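Local coordinates for protein transmembrane oligosaccharyl transferase (Archaeoglobus fulgidus, PDB 3WAJ) that belongs to the STT3/AglB family of transmembrane oligosaccharyl transferases, with a multi-helix membrane region, a zinc site and a large C-terminal globular region, at residues A[703-708]-A[718-723]. Numbering follows the deposited sequence.
Sequences AEWKSY and SQVLQT
W705 reaches from helix 703-708 to segment 718-723 of helix 717-732, touching V720 and T723 with its far end; the segment axes come no closer than 12.4 Å. CG is set anti to the carbonyl carbon (chi1 -81°), which brings the end of the indole close to 718-723 although CB itself does not point there. NE1 hydrogen-bonds to T742 OG1, which helps hold the ring's rotation. Y708 CD2 stands 3.4 Å above the plane, over the centre of the indole. At the tip, W705 CH2 lies 3.4 Å from V720 O, at the ring edge near its plane, and 3.7 Å from V720 CG1, which also meets CZ3 (3.9 Å); T723 CG2 approaches CH2 obliquely. That methyl makes a CH-pi contact with Y708, 3.9 Å from the ring centroid and 15° off the normal: an aromatic-methyl contact between two steeply crossed helices (126°) of the C-terminal globular region. T723 OG1 donates to Q719 O (2.8 Å), which T723 N reaches from the opposite face of the carbonyl plane. Y708 OH is hydrogen-bonded to E727 OE2, farther along helix 717-732. Helix 703-708 follows edge strand 693-698 of the mixed sheet, while V745 of helix 740-755 packs against both W705 and V720.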
ATOM      1  N   ALA A 703      10.022  -7.883  19.011  1.00 39.20           N
ATOM      2  CA  ALA A 703       9.572  -9.071  19.728  1.00 37.33           C
ATOM      3  C   ALA A 703      10.689 -10.023  20.210  1.00 38.88           C
ATOM      4  O   ALA A 703      10.697 -10.445  21.367  1.00 42.17           O
ATOM      5  CB  ALA A 703       8.554  -9.837  18.876  1.00 29.67           C
ATOM      6  N   GLU A 704      11.611 -10.365  19.314  1.00 39.11           N
ATOM      7  CA  GLU A 704      12.617 -11.380  19.602  1.00 39.62           C
ATOM      8  C   GLU A 704      13.524 -10.960  20.742  1.00 39.83           C
ATOM      9  O   GLU A 704      13.950 -11.799  21.535  1.00 46.37           O
ATOM     10  CB  GLU A 704      13.427 -11.744  18.347  1.00 45.79           C
ATOM     11  CG  GLU A 704      14.360 -10.632  17.860  1.00 65.82           C
ATOM     12  CD  GLU A 704      13.695  -9.588  16.927  1.00 64.95           C
ATOM     13  OE1 GLU A 704      12.468  -9.712  16.605  1.00 64.47           O
ATOM     14  OE2 GLU A 704      14.441  -8.652  16.517  1.00 47.55           O
ATOM     15  N   TRP A 705      13.790  -9.660  20.851  1.00 39.73           N
ATOM     16  CA  TRP A 705      14.639  -9.150  21.924  1.00 39.64           C
ATOM     17  C   TRP A 705      13.873  -8.957  23.233  1.00 43.67           C
ATOM     18  O   TRP A 705      14.429  -9.089  24.331  1.00 44.88           O
ATOM     19  CB  TRP A 705      15.409  -7.898  21.472  1.00 33.47           C
ATOM     20  CG  TRP A 705      16.627  -8.298  20.679  1.00 35.77           C
ATOM     21  CD1 TRP A 705      16.726  -8.417  19.317  1.00 37.20           C
ATOM     22  CD2 TRP A 705      17.899  -8.699  21.207  1.00 35.68           C
ATOM     23  NE1 TRP A 705      17.985  -8.849  18.965  1.00 36.07           N
ATOM     24  CE2 TRP A 705      18.725  -9.032  20.105  1.00 37.88           C
ATOM     25  CE3 TRP A 705      18.418  -8.811  22.501  1.00 34.22           C
ATOM     26  CZ2 TRP A 705      20.056  -9.470  20.264  1.00 39.28           C
ATOM     27  CZ3 TRP A 705      19.735  -9.239  22.662  1.00 33.08           C
ATOM     28  CH2 TRP A 705      20.541  -9.561  21.546  1.00 39.00           C
ATOM     29  N   LYS A 706      12.583  -8.677  23.117  1.00 45.22           N
ATOM     30  CA  LYS A 706      11.731  -8.633  24.298  1.00 44.84           C
ATOM     31  C   LYS A 706      11.797 -10.027  24.916  1.00 42.60           C
ATOM     32  O   LYS A 706      12.004 -10.199  26.121  1.00 45.12           O
ATOM     33  CB  LYS A 706      10.301  -8.269  23.892  1.00 42.24           C
ATOM     34  CG  LYS A 706       9.283  -8.322  25.019  1.00 52.12           C
ATOM     35  CD  LYS A 706       9.450  -7.176  25.999  1.00 60.25           C
ATOM     36  CE  LYS A 706       8.246  -7.094  26.924  1.00 65.40           C
ATOM     37  NZ  LYS A 706       8.356  -6.011  27.944  1.00 68.21           N
ATOM     38  N   SER A 707      11.685 -11.021  24.045  1.00 31.71           N
ATOM     39  CA  SER A 707      11.733 -12.426  24.422  1.00 36.60           C
ATOM     40  C   SER A 707      13.111 -12.856  24.961  1.00 42.14           C
ATOM     41  O   SER A 707      13.192 -13.532  25.987  1.00 47.47           O
ATOM     42  CB  SER A 707      11.290 -13.274  23.227  1.00 39.38           C
ATOM     43  OG  SER A 707      11.689 -14.610  23.388  1.00 53.06           O
ATOM     44  N   TYR A 708      14.189 -12.443  24.295  1.00 43.13           N
ATOM     45  CA  TYR A 708      15.540 -12.713  24.798  1.00 45.57           C
ATOM     46  C   TYR A 708      15.778 -12.163  26.203  1.00 45.62           C
ATOM     47  O   TYR A 708      16.490 -12.769  26.988  1.00 41.00           O
ATOM     48  CB  TYR A 708      16.607 -12.089  23.893  1.00 40.23           C
ATOM     49  CG  TYR A 708      16.806 -12.759  22.564  1.00 36.55           C
ATOM     50  CD1 TYR A 708      16.506 -14.093  22.381  1.00 28.28           C
ATOM     51  CD2 TYR A 708      17.310 -12.044  21.487  1.00 35.18           C
ATOM     52  CE1 TYR A 708      16.701 -14.707  21.150  1.00 35.78           C
ATOM     53  CE2 TYR A 708      17.500 -12.638  20.258  1.00 34.35           C
ATOM     54  CZ  TYR A 708      17.197 -13.966  20.089  1.00 40.41           C
ATOM     55  OH  TYR A 708      17.393 -14.544  18.852  1.00 45.83           O
ATOM     56  N   SER A 718      28.240  -7.549  26.240  1.00 39.07           N
ATOM     57  CA  SER A 718      28.853  -8.813  25.814  1.00 41.24           C
ATOM     58  C   SER A 718      27.801  -9.899  25.601  1.00 40.11           C
ATOM     59  O   SER A 718      27.773 -10.571  24.556  1.00 40.92           O
ATOM     60  CB  SER A 718      29.909  -9.286  26.807  1.00 39.78           C
ATOM     61  OG  SER A 718      30.592 -10.391  26.254  1.00 48.71           O
ATOM     62  N   GLN A 719      26.917 -10.045  26.588  1.00 34.35           N
ATOM     63  CA  GLN A 719      25.836 -11.033  26.506  1.00 35.06           C
ATOM     64  C   GLN A 719      24.907 -10.707  25.335  1.00 34.63           C
ATOM     65  O   GLN A 719      24.520 -11.605  24.586  1.00 33.96           O
ATOM     66  CB  GLN A 719      25.049 -11.122  27.828  1.00 33.82           C
ATOM     67  CG  GLN A 719      24.349 -12.461  28.015  1.00 37.33           C
ATOM     68  CD  GLN A 719      23.353 -12.479  29.181  1.00 39.52           C
ATOM     69  OE1 GLN A 719      23.019 -11.438  29.744  1.00 39.56           O
ATOM     70  NE2 GLN A 719      22.873 -13.671  29.537  1.00 33.47           N
ATOM     71  N   VAL A 720      24.568  -9.425  25.170  1.00 36.75           N
ATOM     72  CA  VAL A 720      23.742  -9.007  24.041  1.00 36.39           C
ATOM     73  C   VAL A 720      24.421  -9.423  22.735  1.00 38.63           C
ATOM     74  O   VAL A 720      23.828 -10.130  21.913  1.00 34.73           O
ATOM     75  CB  VAL A 720      23.464  -7.488  24.036  1.00 35.52           C
ATOM     76  CG1 VAL A 720      22.993  -7.040  22.652  1.00 31.73           C
ATOM     77  CG2 VAL A 720      22.423  -7.116  25.109  1.00 30.44           C
ATOM     78  N   LEU A 721      25.676  -9.019  22.566  1.00 31.60           N
ATOM     79  CA  LEU A 721      26.420  -9.329  21.342  1.00 32.97           C
ATOM     80  C   LEU A 721      26.574 -10.836  21.074  1.00 36.05           C
ATOM     81  O   LEU A 721      26.348 -11.298  19.960  1.00 40.69           O
ATOM     82  CB  LEU A 721      27.794  -8.659  21.369  1.00 27.91           C
ATOM     83  CG  LEU A 721      28.673  -8.994  20.169  1.00 33.70           C
ATOM     84  CD1 LEU A 721      28.078  -8.409  18.892  1.00 27.03           C
ATOM     85  CD2 LEU A 721      30.116  -8.532  20.389  1.00 34.16           C
ATOM     86  N   GLN A 722      26.939 -11.609  22.090  1.00 35.59           N
ATOM     87  CA  GLN A 722      27.073 -13.054  21.899  1.00 35.22           C
ATOM     88  C   GLN A 722      25.765 -13.723  21.531  1.00 32.28           C
ATOM     89  O   GLN A 722      25.750 -14.694  20.782  1.00 33.25           O
ATOM     90  CB  GLN A 722      27.682 -13.726  23.141  1.00 37.27           C
ATOM     91  CG  GLN A 722      29.048 -13.180  23.532  1.00 39.46           C
ATOM     92  CD  GLN A 722      29.972 -12.947  22.331  1.00 38.55           C
ATOM     93  OE1 GLN A 722      29.986 -13.724  21.355  1.00 40.64           O
ATOM     94  NE2 GLN A 722      30.761 -11.879  22.407  1.00 32.26           N
ATOM     95  N   THR A 723      24.667 -13.209  22.077  1.00 30.31           N
ATOM     96  CA  THR A 723      23.338 -13.663  21.681  1.00 34.40           C
ATOM     97  C   THR A 723      23.061 -13.354  20.201  1.00 38.40           C
ATOM     98  O   THR A 723      22.659 -14.232  19.422  1.00 41.92           O
ATOM     99  CB  THR A 723      22.268 -13.010  22.552  1.00 38.68           C
ATOM    100  OG1 THR A 723      22.452 -13.433  23.917  1.00 40.55           O
ATOM    101  CG2 THR A 723      20.873 -13.390  22.065  1.00 33.27           C
TER